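Local coordinates for protein YghZ aldo-keto reductase (Escherichia coli, PDB 3N6Q) that probably reduces aldehydes or ketones with a nicotinamide cofactor, as other TIM-barrel oxidoreductases of the aldo-keto reductase family do, at residues F222-Q227 against M284-L289; L229-Y234 against S280-A285; A98-W103 against Y136-D141; L92-K97 against E130-F135. One frame throughout, in Å; residues are numbered along the deposited sequence.

Contact 1 (F222-Q227 against M284-L289); sequences FTPLAQ and MALSWL
P224 and L225 bring two differently shaped apolar groups against one flank of helix 281-289. The puckered proline ring sits at an oblique angle to L286, with P224 CB 3.7 Å from L286 CD2. L225 approaches the same methyl from another direction: its chain runs at about a right angle to that of L286, and L225 CD2 lies 3.8 Å from L286 CD2. That one methyl of L225 also reaches the helix a residue earlier, at 3.8 Å from A285 CB. Its reach follows from the torsions, since CG stands beside the backbone N (chi1 -57°) and chi2 extends the chain through CD1, leaving CD2 on the helix side. L289, one turn past A285, adds apolar surface beside P224. Polar groups meet through a water, which donates to P224 O at 2.8 Å and to A285 O at 3.0 Å, bridging loop and helix. A type I turn from T223 to A226 presents the two apolar residues, and N197 bonds to T223 O. V298 of strand 297-300 touches P224, L286 and L289. The arrangement is that of a TIM barrel in which the loop leaving the seventh barrel strand, 218-221, packs on the helix that leads to the eighth.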
loop_
_atom_site.group_PDB
_atom_site.type_symbol
_atom_site.label_atom_id
_atom_site.label_comp_id
_atom_site.label_asym_id
_atom_site.label_seq_id
_atom_site.Cartn_x
_atom_site.Cartn_y
_atom_site.Cartn_z
ATOM N N PHE B 222 13.256 -25.811 -17.197
ATOM C CA PHE B 222 13.549 -26.665 -16.029
ATOM C C PHE B 222 13.896 -28.064 -16.543
ATOM O O PHE B 222 13.371 -28.526 -17.578
ATOM C CB PHE B 222 12.265 -26.725 -15.171
ATOM C CG PHE B 222 12.375 -27.622 -13.967
ATOM C CD1 PHE B 222 13.134 -27.227 -12.866
ATOM C CD2 PHE B 222 11.728 -28.846 -13.932
ATOM C CE1 PHE B 222 13.263 -28.047 -11.740
ATOM C CE2 PHE B 222 11.852 -29.677 -12.810
ATOM C CZ PHE B 222 12.613 -29.264 -11.702
ATOM N N THR B 223 14.840 -28.736 -15.872
ATOM C CA THR B 223 15.383 -30.068 -16.280
ATOM C C THR B 223 15.844 -30.099 -17.767
ATOM O O THR B 223 15.463 -30.998 -18.510
ATOM C CB THR B 223 14.474 -31.288 -16.079
ATOM O OG1 THR B 223 13.180 -31.100 -16.693
ATOM C CG2 THR B 223 14.315 -31.588 -14.549
ATOM N N PRO B 224 16.636 -29.117 -18.149
ATOM C CA PRO B 224 17.149 -29.078 -19.570
ATOM C C PRO B 224 18.050 -30.263 -19.904
ATOM O O PRO B 224 18.257 -30.554 -21.101
ATOM C CB PRO B 224 17.938 -27.758 -19.621
ATOM C CG PRO B 224 18.525 -27.614 -18.125
ATOM C CD PRO B 224 17.311 -28.122 -17.268
ATOM N N LEU B 225 18.566 -30.956 -18.875
ATOM C CA LEU B 225 19.330 -32.207 -19.078
ATOM C C LEU B 225 18.554 -33.484 -18.826
ATOM O O LEU B 225 19.147 -34.583 -18.865
ATOM C CB LEU B 225 20.650 -32.191 -18.289
ATOM C CG LEU B 225 21.607 -31.031 -18.595
ATOM C CD1 LEU B 225 22.854 -31.199 -17.754
ATOM C CD2 LEU B 225 22.004 -31.029 -20.116
ATOM N N ALA B 226 17.217 -33.366 -18.752
ATOM C CA ALA B 226 16.310 -34.557 -18.635
ATOM C C ALA B 226 16.759 -35.480 -17.518
ATOM O O ALA B 226 16.804 -36.692 -17.677
ATOM C CB ALA B 226 16.149 -35.291 -19.982
ATOM N N GLN B 227 17.144 -34.862 -16.391
ATOM C CA GLN B 227 17.624 -35.547 -15.197
ATOM C C GLN B 227 18.723 -36.575 -15.427
ATOM O O GLN B 227 18.676 -37.680 -14.882
ATOM C CB GLN B 227 16.444 -36.187 -14.465
ATOM C CG GLN B 227 15.436 -35.155 -14.016
ATOM C CD GLN B 227 14.266 -35.799 -13.287
ATOM O OE1 GLN B 227 14.368 -36.125 -12.097
ATOM N NE2 GLN B 227 13.163 -36.016 -14.008
ATOM N N MET B 284 25.728 -30.156 -25.769
ATOM C CA MET B 284 24.836 -30.106 -26.977
ATOM C C MET B 284 23.342 -29.911 -26.561
ATOM O O MET B 284 22.586 -29.201 -27.216
ATOM C CB MET B 284 24.923 -31.354 -27.846
ATOM C CG MET B 284 24.029 -31.120 -29.170
ATOM S SD MET B 284 24.295 -32.574 -30.254
ATOM C CE MET B 284 23.242 -33.820 -29.445
ATOM N N ALA B 285 22.917 -30.641 -25.531
ATOM C CA ALA B 285 21.540 -30.525 -25.004
ATOM C C ALA B 285 21.179 -29.070 -24.578
ATOM O O ALA B 285 20.090 -28.560 -24.899
ATOM C CB ALA B 285 21.342 -31.559 -23.790
ATOM N N LEU B 286 22.110 -28.384 -23.887
ATOM C CA LEU B 286 21.947 -27.008 -23.517
ATOM C C LEU B 286 22.015 -26.047 -24.714
ATOM O O LEU B 286 21.222 -25.112 -24.812
ATOM C CB LEU B 286 22.977 -26.592 -22.473
ATOM C CG LEU B 286 22.907 -27.421 -21.184
ATOM C CD1 LEU B 286 24.101 -26.972 -20.232
ATOM C CD2 LEU B 286 21.506 -27.294 -20.536
ATOM N N SER B 287 22.943 -26.298 -25.633
ATOM C CA SER B 287 23.058 -25.424 -26.813
ATOM C C SER B 287 21.772 -25.497 -27.625
ATOM O O SER B 287 21.300 -24.516 -28.148
ATOM C CB SER B 287 24.245 -25.905 -27.679
ATOM O OG SER B 287 25.477 -25.640 -27.002
ATOM N N TRP B 288 21.216 -26.692 -27.713
ATOM C CA TRP B 288 19.980 -26.892 -28.456
ATOM C C TRP B 288 18.824 -26.067 -27.944
ATOM O O TRP B 288 18.089 -25.467 -28.698
ATOM C CB TRP B 288 19.633 -28.374 -28.504
ATOM C CG TRP B 288 18.441 -28.671 -29.383
ATOM C CD1 TRP B 288 18.454 -29.103 -30.714
ATOM C CD2 TRP B 288 17.063 -28.652 -28.973
ATOM N NE1 TRP B 288 17.126 -29.300 -31.147
ATOM C CE2 TRP B 288 16.269 -28.999 -30.109
ATOM C CE3 TRP B 288 16.414 -28.326 -27.767
ATOM C CZ2 TRP B 288 14.874 -29.096 -30.038
ATOM C CZ3 TRP B 288 15.029 -28.382 -27.710
ATOM C CH2 TRP B 288 14.262 -28.755 -28.848
ATOM N N LEU B 289 18.666 -26.010 -26.619
ATOM C CA LEU B 289 17.649 -25.123 -26.059
ATOM C C LEU B 289 17.930 -23.671 -26.375
ATOM O O LEU B 289 17.001 -22.899 -26.628
ATOM C CB LEU B 289 17.573 -25.356 -24.513
ATOM C CG LEU B 289 16.910 -26.699 -24.155
ATOM C CD1 LEU B 289 17.213 -27.094 -22.656
ATOM C CD2 LEU B 289 15.347 -26.553 -24.326
HETATM O O HOH W 1 17.876 -30.249 -23.879
#

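Contact 2 (L229-Y234 against S280-A285); sequences LLTGKY and SMAQMA
L230 lies against the first turns of helix 281-289, and its side chain meets that helix from root to tip. L230 CB packs on A285 CB at 3.8 Å. With CG placed beside the backbone N (chi1 -67°), the chain branches so that CD1 stays near the same alanine, 4.1 Å from A285 CB, while CD2 turns to M281. The methyl-to-methyl approach there, L230 CD2 to M281 CE, is less certain, because M281 has two conformers. L230 O makes a CA-H...O contact with A282 CA at 3.2 Å, bringing the loop backbone close to the helix. T231 follows with its methyl: CG2 comes to 4.1 Å from A282 CB, while OG1 turns back to its own loop. There T231 OG1 accepts from K233 N at 2.9 Å in an ST turn and is also bonded to G228 O. On the helix side, S280 and Q283 bond reciprocally, S280 OG taking Q283 N at 3.1 Å, and E310 bonds to both side chains. L270 and N271 of helix 261-276 touch M281. The contact joins the long loop after strand 218-221 to a helix start closed by a classic capping box, on the outer layer of the TIM barrel.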
loop_
_atom_site.group_PDB
_atom_site.type_symbol
_atom_site.label_atom_id
_atom_site.label_comp_id
_atom_site.label_asym_id
_atom_site.label_seq_id
_atom_site.Cartn_x
_atom_site.Cartn_y
_atom_site.Cartn_z
ATOM N N LEU B 229 19.473 -37.965 -18.373
ATOM C CA LEU B 229 19.377 -38.698 -19.643
ATOM C C LEU B 229 20.228 -38.019 -20.733
ATOM O O LEU B 229 20.730 -38.676 -21.631
ATOM C CB LEU B 229 17.932 -38.843 -20.125
ATOM C CG LEU B 229 17.092 -39.785 -19.260
ATOM C CD1 LEU B 229 15.671 -39.799 -19.821
ATOM C CD2 LEU B 229 17.696 -41.167 -19.323
ATOM N N LEU B 230 20.410 -36.718 -20.633
ATOM C CA LEU B 230 21.139 -35.996 -21.711
ATOM C C LEU B 230 22.541 -35.592 -21.280
ATOM O O LEU B 230 23.001 -34.475 -21.583
ATOM C CB LEU B 230 20.322 -34.755 -22.111
ATOM C CG LEU B 230 18.993 -35.106 -22.785
ATOM C CD1 LEU B 230 18.090 -33.882 -22.944
ATOM C CD2 LEU B 230 19.269 -35.737 -24.189
ATOM N N THR B 231 23.193 -36.478 -20.535
ATOM C CA THR B 231 24.574 -36.280 -20.089
ATOM C C THR B 231 25.365 -37.552 -20.422
ATOM O O THR B 231 24.850 -38.470 -21.062
ATOM C CB THR B 231 24.688 -36.034 -18.550
ATOM O OG1 THR B 231 24.304 -37.235 -17.856
ATOM C CG2 THR B 231 23.864 -34.834 -18.085
ATOM N N GLY B 232 26.587 -37.643 -19.903
ATOM C CA GLY B 232 27.310 -38.937 -19.899
ATOM C C GLY B 232 26.624 -40.105 -19.170
ATOM O O GLY B 232 26.893 -41.280 -19.465
ATOM N N LYS B 233 25.702 -39.788 -18.257
ATOM C CA LYS B 233 25.364 -40.692 -17.155
ATOM C C LYS B 233 24.944 -42.109 -17.523
ATOM O O LYS B 233 25.411 -43.061 -16.912
ATOM C CB LYS B 233 24.355 -40.057 -16.191
ATOM C CG LYS B 233 25.029 -39.242 -15.085
ATOM C CD LYS B 233 24.013 -38.478 -14.224
ATOM C CE LYS B 233 24.037 -36.954 -14.566
ATOM N NZ LYS B 233 23.006 -36.203 -13.746
ATOM N N TYR B 234 24.095 -42.267 -18.527
ATOM C CA TYR B 234 23.489 -43.577 -18.764
ATOM C C TYR B 234 24.055 -44.370 -19.932
ATOM O O TYR B 234 23.624 -45.502 -20.187
ATOM C CB TYR B 234 21.955 -43.476 -18.805
ATOM C CG TYR B 234 21.426 -42.952 -17.499
ATOM C CD1 TYR B 234 21.033 -41.628 -17.375
ATOM C CD2 TYR B 234 21.480 -43.732 -16.342
ATOM C CE1 TYR B 234 20.622 -41.108 -16.161
ATOM C CE2 TYR B 234 21.072 -43.214 -15.108
ATOM C CZ TYR B 234 20.641 -41.895 -15.038
ATOM O OH TYR B 234 20.234 -41.355 -13.839
ATOM N N SER B 280 30.306 -32.113 -25.273
ATOM C CA SER B 280 29.753 -33.241 -24.548
ATOM C C SER B 280 28.274 -33.335 -24.881
ATOM O O SER B 280 27.654 -32.384 -25.327
ATOM C CB SER B 280 29.866 -33.048 -23.016
ATOM O OG SER B 280 29.168 -31.866 -22.639
ATOM N N MET B 281 27.680 -34.447 -24.521
ATOM C CA MET B 281 26.242 -34.573 -24.670
ATOM C C MET B 281 25.471 -33.480 -23.921
ATOM O O MET B 281 24.538 -32.887 -24.475
ATOM C CB MET B 281 25.767 -35.969 -24.268
ATOM C CG MET B 281 24.271 -36.134 -24.408
ATOM S SD MET B 281 23.735 -36.099 -26.131
ATOM C CE MET B 281 22.407 -34.893 -26.101
ATOM N N ALA B 282 25.879 -33.173 -22.691
ATOM C CA ALA B 282 25.186 -32.122 -21.889
ATOM C C ALA B 282 25.307 -30.751 -22.570
ATOM O O ALA B 282 24.338 -29.997 -22.649
ATOM C CB ALA B 282 25.796 -32.069 -20.457
ATOM N N GLN B 283 26.496 -30.430 -23.086
ATOM C CA GLN B 283 26.672 -29.145 -23.733
ATOM C C GLN B 283 25.769 -29.085 -24.965
ATOM O O GLN B 283 25.107 -28.064 -25.171
ATOM C CB GLN B 283 28.130 -28.906 -24.160
ATOM C CG GLN B 283 29.046 -28.614 -22.943
ATOM C CD GLN B 283 30.506 -28.788 -23.253
ATOM O OE1 GLN B 283 30.871 -29.422 -24.260
ATOM N NE2 GLN B 283 31.366 -28.262 -22.369
ATOM N N MET B 284 25.728 -30.156 -25.769
ATOM C CA MET B 284 24.836 -30.106 -26.977
ATOM C C MET B 284 23.342 -29.911 -26.561
ATOM O O MET B 284 22.586 -29.201 -27.216
ATOM C CB MET B 284 24.923 -31.354 -27.846
ATOM C CG MET B 284 24.029 -31.120 -29.170
ATOM S SD MET B 284 24.295 -32.574 -30.254
ATOM C CE MET B 284 23.242 -33.820 -29.445
ATOM N N ALA B 285 22.917 -30.641 -25.531
ATOM C CA ALA B 285 21.540 -30.525 -25.004
ATOM C C ALA B 285 21.179 -29.070 -24.578
ATOM O O ALA B 285 20.090 -28.560 -24.899
ATOM C CB ALA B 285 21.342 -31.559 -23.790
#

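Contact 3 (A98-W103 against Y136-D141); sequences AGYDMW and YSHRVD
A98 and S137 form a parallel bridge between neighbouring strands, held by two backbone hydrogen bonds: A98 N gives to Y136 O at 3.1 Å, and H138 N gives to A98 O at 2.9 Å. Just beyond the bridge the strands end and G99, without a side chain, lets H138 CB approach its backbone. The third direct bond comes from a side chain: R139 NE reaches G99 O at 2.9 Å, with the oxygen in the guanidinium plane but the nitrogen well above the plane of the carbonyl. R139 NH2 adds a weak bond to the same oxygen.

Flat groups meet around the Y100 ring. The guanidinium of R139 lies almost flat on it, the planes 20° apart, and R139 CG makes a CH-pi contact over the same face. R139 CG leaves between the backbone N and carbonyl carbon (chi1 61°), folding the chain over the tyrosine. H138 is met in a T-shaped pair, the tyrosine edge pointing at the imidazole face with planes at 82°; Y100 CD2 stands over the centre of that ring. These loops follow the third and fourth strands of the TIM barrel, the end that carries the active site, and H138 is probably the histidine of the family's Asp-Tyr-Lys-His tetrad.

The charged pair is long: D101 OD1 to R139 NH2 is 3.5 Å, and D101 OD1 also bonds to S109. Waters link Y100 N with H138 ND1, Y100 OH with H138 O, and A98 O with S137 OG, which bonds to Y170 as well.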
loop_
_atom_site.group_PDB
_atom_site.type_symbol
_atom_site.label_atom_id
_atom_site.label_comp_id
_atom_site.label_asym_id
_atom_site.label_seq_id
_atom_site.Cartn_x
_atom_site.Cartn_y
_atom_site.Cartn_z
ATOM N N ALA B 98 5.511 -21.220 -4.725
ATOM C CA ALA B 98 4.642 -22.010 -3.812
ATOM C C ALA B 98 3.640 -22.668 -4.731
ATOM O O ALA B 98 3.129 -22.005 -5.658
ATOM C CB ALA B 98 3.937 -21.098 -2.840
ATOM N N GLY B 99 3.339 -23.935 -4.471
ATOM C CA GLY B 99 2.257 -24.608 -5.162
ATOM C C GLY B 99 2.215 -26.089 -4.866
ATOM O O GLY B 99 1.116 -26.706 -4.883
ATOM N N TYR B 100 3.387 -26.687 -4.686
ATOM C CA TYR B 100 3.466 -28.121 -4.342
ATOM C C TYR B 100 3.313 -28.343 -2.845
ATOM O O TYR B 100 3.106 -27.392 -2.112
ATOM C CB TYR B 100 4.775 -28.744 -4.816
ATOM C CG TYR B 100 4.752 -28.995 -6.324
ATOM C CD1 TYR B 100 4.216 -30.182 -6.847
ATOM C CD2 TYR B 100 5.204 -28.014 -7.199
ATOM C CE1 TYR B 100 4.128 -30.380 -8.289
ATOM C CE2 TYR B 100 5.117 -28.204 -8.610
ATOM C CZ TYR B 100 4.636 -29.406 -9.123
ATOM O OH TYR B 100 4.608 -29.580 -10.503
ATOM N N ASP B 101 3.363 -29.607 -2.395
ATOM C CA ASP B 101 3.115 -29.873 -0.955
ATOM C C ASP B 101 4.306 -29.309 -0.196
ATOM O O ASP B 101 5.488 -29.604 -0.522
ATOM C CB ASP B 101 3.051 -31.376 -0.680
ATOM C CG ASP B 101 1.779 -32.027 -1.195
ATOM O OD1 ASP B 101 0.870 -31.361 -1.772
ATOM O OD2 ASP B 101 1.752 -33.266 -1.101
ATOM N N MET B 102 4.022 -28.508 0.827
ATOM C CA MET B 102 5.087 -27.897 1.583
ATOM C C MET B 102 4.883 -28.192 3.071
ATOM O O MET B 102 5.854 -28.562 3.762
ATOM C CB MET B 102 5.080 -26.365 1.361
ATOM C CG MET B 102 6.075 -25.703 2.324
ATOM S SD MET B 102 7.773 -26.024 1.831
ATOM C CE MET B 102 8.644 -25.474 3.320
ATOM N N TRP B 103 3.704 -27.863 3.606
ATOM C CA TRP B 103 3.413 -28.217 5.014
ATOM C C TRP B 103 2.089 -28.995 5.107
ATOM O O TRP B 103 1.314 -29.056 4.162
ATOM C CB TRP B 103 3.496 -26.983 5.964
ATOM C CG TRP B 103 2.414 -25.945 5.742
ATOM C CD1 TRP B 103 1.095 -26.021 6.199
ATOM C CD2 TRP B 103 2.547 -24.653 5.118
ATOM N NE1 TRP B 103 0.434 -24.867 5.874
ATOM C CE2 TRP B 103 1.281 -24.017 5.203
ATOM C CE3 TRP B 103 3.597 -24.001 4.421
ATOM C CZ2 TRP B 103 1.047 -22.707 4.721
ATOM C CZ3 TRP B 103 3.372 -22.722 3.904
ATOM C CH2 TRP B 103 2.095 -22.070 4.061
ATOM N N TYR B 136 6.895 -17.227 -7.913
ATOM C CA TYR B 136 6.095 -18.063 -8.861
ATOM C C TYR B 136 4.891 -18.719 -8.166
ATOM O O TYR B 136 5.037 -19.294 -7.086
ATOM C CB TYR B 136 6.929 -19.265 -9.263
ATOM C CG TYR B 136 7.964 -18.975 -10.351
ATOM C CD1 TYR B 136 7.680 -19.246 -11.710
ATOM C CD2 TYR B 136 9.269 -18.547 -9.993
ATOM C CE1 TYR B 136 8.680 -19.136 -12.715
ATOM C CE2 TYR B 136 10.273 -18.374 -11.001
ATOM C CZ TYR B 136 9.966 -18.693 -12.351
ATOM O OH TYR B 136 10.979 -18.547 -13.278
ATOM N N SER B 137 3.788 -18.876 -8.923
ATOM C CA SER B 137 2.922 -20.022 -8.731
ATOM C C SER B 137 3.625 -21.261 -9.305
ATOM O O SER B 137 3.872 -21.329 -10.544
ATOM C CB SER B 137 1.577 -19.726 -9.448
ATOM O OG SER B 137 0.798 -20.899 -9.353
ATOM N N HIS B 138 3.877 -22.281 -8.469
ATOM C CA HIS B 138 4.773 -23.432 -8.853
ATOM C C HIS B 138 4.071 -24.438 -9.788
ATOM O O HIS B 138 4.717 -25.247 -10.503
ATOM C CB HIS B 138 5.274 -24.164 -7.587
ATOM C CG HIS B 138 6.594 -24.850 -7.769
ATOM N ND1 HIS B 138 7.340 -25.318 -6.702
ATOM C CD2 HIS B 138 7.227 -25.279 -8.891
ATOM C CE1 HIS B 138 8.382 -25.998 -7.155
ATOM N NE2 HIS B 138 8.354 -25.965 -8.483
ATOM N N ARG B 139 2.747 -24.425 -9.761
ATOM C CA ARG B 139 1.940 -25.373 -10.556
ATOM C C ARG B 139 0.519 -24.922 -10.635
ATOM O O ARG B 139 0.054 -24.053 -9.859
ATOM C CB ARG B 139 2.018 -26.811 -10.039
ATOM C CG ARG B 139 1.484 -26.993 -8.555
ATOM C CD ARG B 139 0.810 -28.386 -8.353
ATOM N NE ARG B 139 0.699 -28.713 -6.920
ATOM C CZ ARG B 139 0.618 -29.950 -6.386
ATOM N NH1 ARG B 139 0.525 -31.036 -7.168
ATOM N NH2 ARG B 139 0.608 -30.108 -5.046
ATOM N N VAL B 140 -0.236 -25.558 -11.523
ATOM C CA VAL B 140 -1.676 -25.278 -11.576
ATOM C C VAL B 140 -2.433 -25.926 -10.389
ATOM O O VAL B 140 -2.259 -27.115 -10.125
ATOM C CB VAL B 140 -2.242 -25.825 -12.935
ATOM C CG1 VAL B 140 -3.814 -25.789 -12.972
ATOM C CG2 VAL B 140 -1.648 -25.012 -14.074
ATOM N N ASP B 141 -3.352 -25.180 -9.772
ATOM C CA ASP B 141 -4.339 -25.772 -8.843
ATOM C C ASP B 141 -5.711 -25.637 -9.502
ATOM O O ASP B 141 -6.231 -24.530 -9.593
ATOM C CB ASP B 141 -4.339 -24.965 -7.541
ATOM C CG ASP B 141 -5.322 -25.504 -6.506
ATOM O OD1 ASP B 141 -5.975 -26.517 -6.811
ATOM O OD2 ASP B 141 -5.379 -24.923 -5.361
HETATM O O HOH W 2 0.519 -21.860 -6.908
HETATM O O HOH W 3 5.911 -25.341 -4.146
HETATM O O HOH W 4 5.534 -27.197 -12.010
#

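Contact 4 (L92-K97 against E130-F135); sequences LIISTK and EYVDIF
D133 turns its carboxylate back to the neighbouring strand and takes I94 N on OD2, a short and nearly straight bond of 2.7 Å at 172°. The nitrogen meets the anti side of that oxygen, well out of the carboxylate plane. Placing CG beside the backbone N (chi1 -61°) swings the acid across to I94. R89 also pairs with OD2, while K114 of the third subunit bridges D133 OD1 and L92 O, so two positive groups pair with the acid and would probably favour its charged form. The chain turns a corner at D133, and I94 O accepts from both D133 N, at 2.8 Å, and I134 N, at 3.2 Å. Beyond the corner the strands run parallel, T96 N giving to I134 O.

On one face I134 CD1 lies 3.8 Å from I93 CG2, and I134 CB lies 3.8 Å from S95 CB; S95 OG is bonded to D61. On the other, T96 carries its hydroxyl anti to the backbone N (chi1 -167°), where it bonds to E74, which leaves CG2 aimed between V132 CG1 at 3.9 Å and F135 CD1 at 4.0 Å. V132 and T96 run across each other at about a right angle. Helix 113-127 covers this side, touching I94, T96, V132 and F135. K97, next after T96, forms a salt bridge with D61 through NZ and a weak hydrogen bond with Y66, consistent with the aldo-keto reductase tetrad. Strand 93-98, helix 113-127 and strand 132-137 together form one beta-alpha-beta crossover of the TIM barrel.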
loop_
_atom_site.group_PDB
_atom_site.type_symbol
_atom_site.label_atom_id
_atom_site.label_comp_id
_atom_site.label_asym_id
_atom_site.label_seq_id
_atom_site.Cartn_x
_atom_site.Cartn_y
_atom_site.Cartn_z
ATOM N N LEU B 92 22.004 -10.033 -7.793
ATOM C CA LEU B 92 21.421 -11.377 -7.894
ATOM C C LEU B 92 19.935 -11.312 -8.212
ATOM O O LEU B 92 19.230 -10.388 -7.743
ATOM C CB LEU B 92 21.545 -12.161 -6.553
ATOM C CG LEU B 92 22.980 -12.321 -6.046
ATOM C CD1 LEU B 92 22.908 -13.223 -4.763
ATOM C CD2 LEU B 92 23.863 -12.995 -7.138
ATOM N N ILE B 93 19.446 -12.288 -8.971
ATOM C CA ILE B 93 17.985 -12.485 -9.153
ATOM C C ILE B 93 17.598 -13.771 -8.461
ATOM O O ILE B 93 18.094 -14.845 -8.774
ATOM C CB ILE B 93 17.593 -12.584 -10.668
ATOM C CG1 ILE B 93 18.111 -11.382 -11.429
ATOM C CG2 ILE B 93 16.042 -12.846 -10.844
ATOM C CD1 ILE B 93 17.465 -10.012 -10.938
ATOM N N ILE B 94 16.884 -13.606 -7.350
ATOM C CA ILE B 94 16.561 -14.737 -6.506
ATOM C C ILE B 94 15.075 -15.030 -6.705
ATOM O O ILE B 94 14.235 -14.144 -6.555
ATOM C CB ILE B 94 16.845 -14.400 -4.999
ATOM C CG1 ILE B 94 18.359 -14.170 -4.790
ATOM C CG2 ILE B 94 16.256 -15.562 -4.128
ATOM C CD1 ILE B 94 18.726 -13.503 -3.456
ATOM N N SER B 95 14.710 -16.283 -6.985
ATOM C CA SER B 95 13.308 -16.585 -7.073
ATOM C C SER B 95 12.864 -17.610 -6.009
ATOM O O SER B 95 13.701 -18.343 -5.435
ATOM C CB SER B 95 12.954 -17.143 -8.439
ATOM O OG SER B 95 13.783 -18.295 -8.620
ATOM N N THR B 96 11.579 -17.553 -5.644
ATOM C CA THR B 96 10.997 -18.727 -5.005
ATOM C C THR B 96 9.552 -18.932 -5.441
ATOM O O THR B 96 9.091 -18.234 -6.347
ATOM C CB THR B 96 11.126 -18.633 -3.449
ATOM O OG1 THR B 96 10.834 -19.910 -2.900
ATOM C CG2 THR B 96 10.100 -17.643 -2.909
ATOM N N LYS B 97 8.921 -19.997 -4.946
ATOM C CA LYS B 97 7.668 -20.475 -5.529
ATOM C C LYS B 97 6.802 -21.050 -4.432
ATOM O O LYS B 97 7.339 -21.466 -3.371
ATOM C CB LYS B 97 7.983 -21.673 -6.465
ATOM C CG LYS B 97 9.250 -21.413 -7.398
ATOM C CD LYS B 97 9.118 -22.376 -8.592
ATOM C CE LYS B 97 10.392 -22.245 -9.493
ATOM N NZ LYS B 97 11.578 -22.790 -8.790
ATOM N N GLU B 130 14.258 -9.214 2.349
ATOM C CA GLU B 130 13.099 -8.312 2.348
ATOM C C GLU B 130 12.129 -8.687 1.239
ATOM O O GLU B 130 10.912 -8.483 1.372
ATOM C CB GLU B 130 13.515 -6.870 2.025
ATOM C CG GLU B 130 14.095 -6.013 3.133
ATOM C CD GLU B 130 14.733 -4.754 2.530
ATOM O OE1 GLU B 130 13.973 -3.881 2.043
ATOM O OE2 GLU B 130 15.980 -4.711 2.409
ATOM N N TYR B 131 12.681 -9.129 0.097
ATOM C CA TYR B 131 11.831 -9.493 -1.038
ATOM C C TYR B 131 12.604 -10.498 -1.925
ATOM O O TYR B 131 13.825 -10.576 -1.884
ATOM C CB TYR B 131 11.399 -8.251 -1.892
ATOM C CG TYR B 131 12.558 -7.361 -2.424
ATOM C CD1 TYR B 131 13.263 -7.733 -3.575
ATOM C CD2 TYR B 131 12.991 -6.231 -1.711
ATOM C CE1 TYR B 131 14.425 -6.985 -3.986
ATOM C CE2 TYR B 131 14.072 -5.423 -2.156
ATOM C CZ TYR B 131 14.743 -5.807 -3.323
ATOM O OH TYR B 131 15.796 -5.078 -3.770
ATOM N N VAL B 132 11.870 -11.195 -2.778
ATOM C CA VAL B 132 12.510 -12.028 -3.811
ATOM C C VAL B 132 12.381 -11.270 -5.130
ATOM O O VAL B 132 11.505 -10.420 -5.283
ATOM C CB VAL B 132 11.793 -13.413 -3.986
ATOM C CG1 VAL B 132 12.153 -14.349 -2.805
ATOM C CG2 VAL B 132 10.233 -13.281 -4.295
ATOM N N ASP B 133 13.259 -11.541 -6.080
ATOM C CA ASP B 133 13.095 -10.844 -7.385
ATOM C C ASP B 133 11.940 -11.441 -8.196
ATOM O O ASP B 133 11.211 -10.716 -8.877
ATOM C CB ASP B 133 14.413 -11.023 -8.131
ATOM C CG ASP B 133 15.549 -10.401 -7.350
ATOM O OD1 ASP B 133 15.706 -9.171 -7.460
ATOM O OD2 ASP B 133 16.235 -11.096 -6.579
ATOM N N ILE B 134 11.741 -12.749 -8.080
ATOM C CA ILE B 134 10.596 -13.386 -8.788
ATOM C C ILE B 134 9.866 -14.331 -7.859
ATOM O O ILE B 134 10.504 -15.139 -7.196
ATOM C CB ILE B 134 11.037 -14.217 -10.041
ATOM C CG1 ILE B 134 12.041 -13.376 -10.886
ATOM C CG2 ILE B 134 9.805 -14.587 -10.850
ATOM C CD1 ILE B 134 12.677 -14.158 -12.066
ATOM N N PHE B 135 8.545 -14.168 -7.744
ATOM C CA PHE B 135 7.764 -15.123 -6.967
ATOM C C PHE B 135 6.884 -15.893 -7.947
ATOM O O PHE B 135 6.209 -15.263 -8.755
ATOM C CB PHE B 135 6.910 -14.381 -5.928
ATOM C CG PHE B 135 6.058 -15.322 -5.083
ATOM C CD1 PHE B 135 6.650 -16.415 -4.412
ATOM C CD2 PHE B 135 4.702 -15.108 -4.954
ATOM C CE1 PHE B 135 5.815 -17.302 -3.595
ATOM C CE2 PHE B 135 3.888 -15.929 -4.135
ATOM C CZ PHE B 135 4.422 -17.034 -3.516
#

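In the fold
From the N terminus, 92-97 and then 98-103 wait for 130-135 and 136-141, so contacts 4 and 3 cross, both closing the excursion through helix 113-127. They run on from one another along the same strand pair: Y136 N meets T96 O at 2.9 Å where they join. Later, 222-227 and 229-234 leave strand 218-221, and the chain passes helix 261-276 before returning on helix 281-289. Contacts 1 and 2 close on the same stretch of that helix, sharing M284 and A285; a probable bond, L225 O to L230 N, joins their loop segments. The two pairs lie on opposite sides of the chain's centre, with the centres of contacts 1 and 3 about 24 Å apart.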